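Local coordinates for protein dipeptide Epimerase (Enterococcus faecalis V583, PDB 3JVA) that belongs to the mandelate racemase/muconate lactonizing enzyme family of the enolase superfamily and binds a magnesium ion in its barrel domain, at residues 105-110 with 270-275; 117-120 with 126-129. All blocks are in the same frame, centred on the assembly; numbering follows the deposited sequence.

From the N terminus the chain first forms the antiparallel sheet and helices of the capping domain, ending with helix 96-114 and the short helical turn 118-121, and then enters the barrel at strand 128-134. Interaction 2 (117-120 with 126-129) closes a tight loop at this crossing between domains. Interaction 1 (105-110 with 270-275) closes a far longer loop, from helix 96-114 of the capping domain to helix 271-284 in the outer helical layer of the barrel, and interaction 2 is nested inside it. The two sites lie about 14 Å apart between centres and are joined by L118, whose CD1 packs on Y107 O at 3.7 Å and whose CD2 packs on I271 CD1 at 3.9 Å.

Interaction 1: 105-110 with 270-275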
ATOM      1  N   ALA B 105     -13.000 -35.009  24.137  1.00 18.35           N
ATOM      2  CA  ALA B 105     -13.163 -36.424  24.456  1.00 19.67           C
ATOM      3  C   ALA B 105     -12.169 -37.278  23.663  1.00 19.41           C
ATOM      4  O   ALA B 105     -11.661 -38.274  24.172  1.00 19.85           O
ATOM      5  CB  ALA B 105     -14.598 -36.869  24.176  1.00 18.37           C
ATOM      6  N   CYS B 106     -11.885 -36.890  22.421  1.00 20.67           N
ATOM      7  CA  CYS B 106     -10.925 -37.642  21.608  1.00 19.66           C
ATOM      8  C   CYS B 106      -9.517 -37.504  22.170  1.00 21.35           C
ATOM      9  O   CYS B 106      -8.766 -38.476  22.217  1.00 20.18           O
ATOM     10  CB  CYS B 106     -10.953 -37.165  20.152  1.00 21.19           C
ATOM     11  SG  CYS B 106     -12.426 -37.698  19.246  1.00 21.69           S
ATOM     12  N   TYR B 107      -9.142 -36.296  22.588  1.00 19.16           N
ATOM     13  CA  TYR B 107      -7.821 -36.126  23.162  1.00 19.74           C
ATOM     14  C   TYR B 107      -7.732 -36.882  24.489  1.00 19.55           C
ATOM     15  O   TYR B 107      -6.679 -37.412  24.826  1.00 17.76           O
ATOM     16  CB  TYR B 107      -7.487 -34.645  23.366  1.00 20.41           C
ATOM     17  CG  TYR B 107      -6.976 -33.971  22.114  1.00 18.50           C
ATOM     18  CD1 TYR B 107      -7.838 -33.267  21.274  1.00 19.68           C
ATOM     19  CD2 TYR B 107      -5.629 -34.058  21.754  1.00 20.48           C
ATOM     20  CE1 TYR B 107      -7.374 -32.667  20.106  1.00 18.79           C
ATOM     21  CE2 TYR B 107      -5.153 -33.461  20.587  1.00 20.60           C
ATOM     22  CZ  TYR B 107      -6.032 -32.768  19.768  1.00 19.31           C
ATOM     23  OH  TYR B 107      -5.566 -32.170  18.620  1.00 18.94           O
ATOM     24  N   ASP B 108      -8.837 -36.947  25.232  1.00 19.56           N
ATOM     25  CA  ASP B 108      -8.835 -37.674  26.504  1.00 19.34           C
ATOM     26  C   ASP B 108      -8.542 -39.140  26.177  1.00 20.98           C
ATOM     27  O   ASP B 108      -7.727 -39.787  26.843  1.00 20.47           O
ATOM     28  CB  ASP B 108     -10.191 -37.534  27.205  1.00 20.09           C
ATOM     29  CG  ASP B 108     -10.197 -38.134  28.608  1.00 20.84           C
ATOM     30  OD1 ASP B 108      -9.106 -38.335  29.182  1.00 22.81           O
ATOM     31  OD2 ASP B 108     -11.296 -38.391  29.142  1.00 21.67           O
ATOM     32  N   LEU B 109      -9.196 -39.647  25.130  1.00 20.05           N
ATOM     33  CA  LEU B 109      -8.997 -41.029  24.693  1.00 21.01           C
ATOM     34  C   LEU B 109      -7.562 -41.260  24.230  1.00 21.48           C
ATOM     35  O   LEU B 109      -6.994 -42.324  24.469  1.00 23.21           O
ATOM     36  CB  LEU B 109      -9.980 -41.390  23.566  1.00 21.16           C
ATOM     37  CG  LEU B 109     -11.409 -41.751  24.006  1.00 20.38           C
ATOM     38  CD1 LEU B 109     -12.322 -41.872  22.789  1.00 22.04           C
ATOM     39  CD2 LEU B 109     -11.380 -43.072  24.791  1.00 21.15           C
ATOM     40  N   MET B 110      -6.971 -40.276  23.556  1.00 22.42           N
ATOM     41  CA  MET B 110      -5.588 -40.411  23.110  1.00 21.22           C
ATOM     42  C   MET B 110      -4.679 -40.606  24.327  1.00 23.10           C
ATOM     43  O   MET B 110      -3.795 -41.468  24.329  1.00 22.29           O
ATOM     44  CB  MET B 110      -5.141 -39.163  22.339  1.00 22.58           C
ATOM     45  CG  MET B 110      -5.769 -39.018  20.963  1.00 23.59           C
ATOM     46  SD  MET B 110      -5.024 -37.642  20.058  1.00 26.40           S
ATOM     47  CE  MET B 110      -6.508 -36.840  19.374  1.00 26.75           C
ATOM     48  N   GLY B 270     -12.316 -26.664  20.114  1.00 18.91           N
ATOM     49  CA  GLY B 270     -11.417 -27.676  20.633  1.00 19.50           C
ATOM     50  C   GLY B 270      -9.923 -27.454  20.612  1.00 19.38           C
ATOM     51  O   GLY B 270      -9.426 -26.463  20.087  1.00 17.74           O
ATOM     52  N   ILE B 271      -9.212 -28.417  21.197  1.00 18.62           N
ATOM     53  CA  ILE B 271      -7.761 -28.372  21.298  1.00 18.41           C
ATOM     54  C   ILE B 271      -7.082 -28.335  19.938  1.00 18.66           C
ATOM     55  O   ILE B 271      -6.109 -27.607  19.745  1.00 19.16           O
ATOM     56  CB  ILE B 271      -7.242 -29.587  22.116  1.00 17.65           C
ATOM     57  CG1 ILE B 271      -7.688 -29.435  23.577  1.00 18.51           C
ATOM     58  CG2 ILE B 271      -5.720 -29.690  22.027  1.00 17.56           C
ATOM     59  CD1 ILE B 271      -7.509 -30.689  24.421  1.00 17.56           C
ATOM     60  N   HIS B 272      -7.596 -29.110  18.987  1.00 17.74           N
ATOM     61  CA  HIS B 272      -7.004 -29.153  17.649  1.00 18.71           C
ATOM     62  C   HIS B 272      -6.866 -27.758  17.025  1.00 18.42           C
ATOM     63  O   HIS B 272      -5.820 -27.420  16.452  1.00 18.72           O
ATOM     64  CB  HIS B 272      -7.858 -30.049  16.746  1.00 18.72           C
ATOM     65  CG  HIS B 272      -7.271 -30.288  15.389  1.00 20.57           C
ATOM     66  ND1 HIS B 272      -6.271 -31.210  15.159  1.00 23.59           N
ATOM     67  CD2 HIS B 272      -7.564 -29.742  14.185  1.00 18.49           C
ATOM     68  CE1 HIS B 272      -5.976 -31.225  13.871  1.00 21.33           C
ATOM     69  NE2 HIS B 272      -6.747 -30.344  13.258  1.00 24.07           N
ATOM     70  N   GLU B 273      -7.916 -26.952  17.138  1.00 17.13           N
ATOM     71  CA  GLU B 273      -7.913 -25.604  16.584  1.00 18.22           C
ATOM     72  C   GLU B 273      -7.131 -24.647  17.488  1.00 18.08           C
ATOM     73  O   GLU B 273      -6.442 -23.750  17.005  1.00 18.25           O
ATOM     74  CB  GLU B 273      -9.354 -25.103  16.412  1.00 18.33           C
ATOM     75  CG  GLU B 273      -9.480 -23.775  15.665  1.00 21.02           C
ATOM     76  CD  GLU B 273      -9.272 -23.906  14.162  1.00 22.15           C
ATOM     77  OE1 GLU B 273      -9.146 -25.048  13.657  1.00 22.09           O
ATOM     78  OE2 GLU B 273      -9.246 -22.862  13.482  1.00 22.55           O
ATOM     79  N   ALA B 274      -7.231 -24.851  18.798  1.00 19.81           N
ATOM     80  CA  ALA B 274      -6.509 -24.004  19.747  1.00 19.83           C
ATOM     81  C   ALA B 274      -5.000 -24.089  19.484  1.00 19.72           C
ATOM     82  O   ALA B 274      -4.277 -23.100  19.599  1.00 18.87           O
ATOM     83  CB  ALA B 274      -6.822 -24.438  21.176  1.00 19.81           C
ATOM     84  N   LEU B 275      -4.521 -25.276  19.139  1.00 18.21           N
ATOM     85  CA  LEU B 275      -3.103 -25.439  18.854  1.00 19.05           C
ATOM     86  C   LEU B 275      -2.694 -24.585  17.656  1.00 18.74           C
ATOM     87  O   LEU B 275      -1.624 -23.975  17.660  1.00 18.69           O
ATOM     88  CB  LEU B 275      -2.777 -26.911  18.591  1.00 17.27           C
ATOM     89  CG  LEU B 275      -2.705 -27.775  19.852  1.00 18.42           C
ATOM     90  CD1 LEU B 275      -2.697 -29.253  19.455  1.00 21.08           C
ATOM     91  CD2 LEU B 275      -1.464 -27.411  20.658  1.00 19.39           C
TER
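The phenol ring of Y107 is sandwiched between M110 from its own helix and I271 from the facing one. The methyl CE of M110 sits over the ring centre, 3.7 Å above its plane. On the opposite face I271 CG2 makes a CH-pi contact, 3.9 Å from the ring centroid and 14° off the normal. The imidazole of H272, by contrast, turns its edge to the phenol, with Y107 OH lying near the imidazole plane. This is an interdomain contact of the enolase-superfamily fold: helix 96-114 belongs to the N-terminal capping domain, whereas helix 271-284 comes after strand 260-263 and the short helix 265-268 in the TIM-like barrel.

The short helical segments run nearly perpendicular, their axes crossing at 91° and approaching to 11.6 Å, and one long aromatic side chain bridges much of that gap. With chi1 at -82°, CG of Y107 lies beside the backbone N and the ring reaches out to the first turn of the barrel helix. I271 spreads along the face it covers: CB lies 3.7 Å from Y107 CE1, while CD1 extends back toward the root of the ring, 4.0 Å from Y107 CG. I81 and L122 also pack on Y107, and the H272 ring stacks on H85, which draws helix 81-91 into the same buried junction. A polar tie runs alongside: the carboxylate of D103, one turn before Y107, accepts a hydrogen bond from I271 N, while G270 at the N-cap position takes the amide of A274 on its carbonyl. Beyond the sandwiched ring, the phenol oxygen lies alongside the backbone of the barrel helix, Y107 OH 3.5 Å from H272 CA.

Interaction 2: 117-120 with 126-129; sequences PLYQ and DNQV
A first torsion of 68° places CG of Y119 between its own backbone N and carbonyl carbon, and N127 adopts the same crowded position (65°); the two side chains lie side by side and point the same way. The phenol lies flat against the backbone of the turn leading into strand 128-134. N127 CA stands over the ring centre in a CH-pi contact, 3.9 Å from the Y119 centroid and 9° off the normal. N127 CB closes on the outer end of the ring, 3.4 Å from Y119 CZ, and the carbonyl of D126 approaches obliquely, its O 3.5 Å from Y119 CD1. The turn itself is braced by D126, whose OD1 accepts a bent hydrogen bond of 2.7 Å from N127 N on the anti side of the carboxylate.

The contact lies on the link between the capping domain and the first barrel strand. Y119 N donates to H306 of helix 298-310, and A310 of that helix and L344 also pack on the phenol. V129 is backbone-bonded to L342 of the antiparallel strand 341-343, and N127, just before strand 128-134, to L344 just beyond it.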
ATOM      1  N   PRO B 117      -0.606 -38.421  30.610  1.00 21.56           N
ATOM      2  CA  PRO B 117      -1.474 -37.295  30.958  1.00 21.61           C
ATOM      3  C   PRO B 117      -1.559 -36.496  29.662  1.00 20.43           C
ATOM      4  O   PRO B 117      -0.600 -36.469  28.890  1.00 21.10           O
ATOM      5  CB  PRO B 117      -0.672 -36.551  32.025  1.00 23.60           C
ATOM      6  CG  PRO B 117       0.154 -37.627  32.650  1.00 24.83           C
ATOM      7  CD  PRO B 117       0.597 -38.440  31.459  1.00 23.70           C
ATOM      8  N   LEU B 118      -2.680 -35.833  29.426  1.00 19.70           N
ATOM      9  CA  LEU B 118      -2.849 -35.087  28.188  1.00 20.70           C
ATOM     10  C   LEU B 118      -1.773 -34.050  27.880  1.00 20.24           C
ATOM     11  O   LEU B 118      -1.352 -33.923  26.731  1.00 18.76           O
ATOM     12  CB  LEU B 118      -4.228 -34.418  28.160  1.00 20.42           C
ATOM     13  CG  LEU B 118      -4.591 -33.645  26.885  1.00 19.61           C
ATOM     14  CD1 LEU B 118      -4.430 -34.538  25.646  1.00 20.87           C
ATOM     15  CD2 LEU B 118      -6.025 -33.152  27.005  1.00 21.21           C
ATOM     16  N   TYR B 119      -1.319 -33.307  28.886  1.00 20.46           N
ATOM     17  CA  TYR B 119      -0.307 -32.286  28.629  1.00 22.58           C
ATOM     18  C   TYR B 119       0.960 -32.833  27.976  1.00 22.58           C
ATOM     19  O   TYR B 119       1.686 -32.092  27.319  1.00 22.76           O
ATOM     20  CB  TYR B 119       0.038 -31.525  29.918  1.00 23.01           C
ATOM     21  CG  TYR B 119       0.769 -32.328  30.969  1.00 23.46           C
ATOM     22  CD1 TYR B 119       2.131 -32.591  30.851  1.00 24.54           C
ATOM     23  CD2 TYR B 119       0.096 -32.819  32.084  1.00 23.97           C
ATOM     24  CE1 TYR B 119       2.810 -33.326  31.825  1.00 28.05           C
ATOM     25  CE2 TYR B 119       0.764 -33.556  33.061  1.00 28.11           C
ATOM     26  CZ  TYR B 119       2.118 -33.805  32.924  1.00 28.73           C
ATOM     27  OH  TYR B 119       2.784 -34.533  33.886  1.00 33.14           O
ATOM     28  N   GLN B 120       1.222 -34.126  28.143  1.00 23.52           N
ATOM     29  CA  GLN B 120       2.409 -34.729  27.547  1.00 23.96           C
ATOM     30  C   GLN B 120       2.231 -34.911  26.044  1.00 25.02           C
ATOM     31  O   GLN B 120       3.207 -34.976  25.299  1.00 25.29           O
ATOM     32  CB  GLN B 120       2.717 -36.080  28.206  1.00 24.38           C
ATOM     33  CG  GLN B 120       3.107 -35.961  29.676  1.00 25.61           C
ATOM     34  CD  GLN B 120       4.478 -35.334  29.878  1.00 26.13           C
ATOM     35  OE1 GLN B 120       4.927 -34.517  29.075  1.00 25.56           O
ATOM     36  NE2 GLN B 120       5.140 -35.708  30.966  1.00 26.59           N
ATOM     37  N   ASP B 126       5.109 -27.954  30.653  1.00 23.55           N
ATOM     38  CA  ASP B 126       4.957 -27.956  32.107  1.00 25.32           C
ATOM     39  C   ASP B 126       3.819 -28.903  32.490  1.00 24.96           C
ATOM     40  O   ASP B 126       3.045 -29.327  31.631  1.00 24.32           O
ATOM     41  CB  ASP B 126       4.636 -26.540  32.594  1.00 24.53           C
ATOM     42  CG  ASP B 126       5.120 -26.276  34.005  1.00 27.77           C
ATOM     43  OD1 ASP B 126       5.297 -27.242  34.778  1.00 27.50           O
ATOM     44  OD2 ASP B 126       5.309 -25.090  34.347  1.00 28.23           O
ATOM     45  N   ASN B 127       3.718 -29.236  33.776  1.00 26.27           N
ATOM     46  CA  ASN B 127       2.659 -30.126  34.246  1.00 26.28           C
ATOM     47  C   ASN B 127       1.714 -29.398  35.197  1.00 27.57           C
ATOM     48  O   ASN B 127       0.955 -30.021  35.936  1.00 27.08           O
ATOM     49  CB  ASN B 127       3.259 -31.344  34.950  1.00 28.14           C
ATOM     50  CG  ASN B 127       3.999 -30.979  36.220  1.00 30.22           C
ATOM     51  OD1 ASN B 127       4.174 -29.805  36.536  1.00 26.94           O
ATOM     52  ND2 ASN B 127       4.446 -31.990  36.953  1.00 32.93           N
ATOM     53  N   GLN B 128       1.766 -28.073  35.174  1.00 25.97           N
ATOM     54  CA  GLN B 128       0.910 -27.266  36.032  1.00 26.33           C
ATOM     55  C   GLN B 128       0.749 -25.887  35.408  1.00 25.42           C
ATOM     56  O   GLN B 128       1.507 -25.513  34.512  1.00 26.59           O
ATOM     57  CB  GLN B 128       1.537 -27.134  37.423  1.00 25.48           C
ATOM     58  CG  GLN B 128       2.836 -26.337  37.432  1.00 28.25           C
ATOM     59  CD  GLN B 128       3.530 -26.352  38.785  1.00 30.03           C
ATOM     60  OE1 GLN B 128       4.412 -25.540  39.046  1.00 33.22           O
ATOM     61  NE2 GLN B 128       3.143 -27.288  39.643  1.00 30.50           N
ATOM     62  N   VAL B 129      -0.233 -25.131  35.882  1.00 24.88           N
ATOM     63  CA  VAL B 129      -0.459 -23.793  35.358  1.00 25.14           C
ATOM     64  C   VAL B 129      -1.142 -22.903  36.394  1.00 25.18           C
ATOM     65  O   VAL B 129      -1.994 -23.353  37.152  1.00 25.78           O
ATOM     66  CB  VAL B 129      -1.298 -23.848  34.054  1.00 27.58           C
ATOM     67  CG1 VAL B 129      -2.656 -24.462  34.325  1.00 26.59           C
ATOM     68  CG2 VAL B 129      -1.432 -22.454  33.456  1.00 27.49           C
TER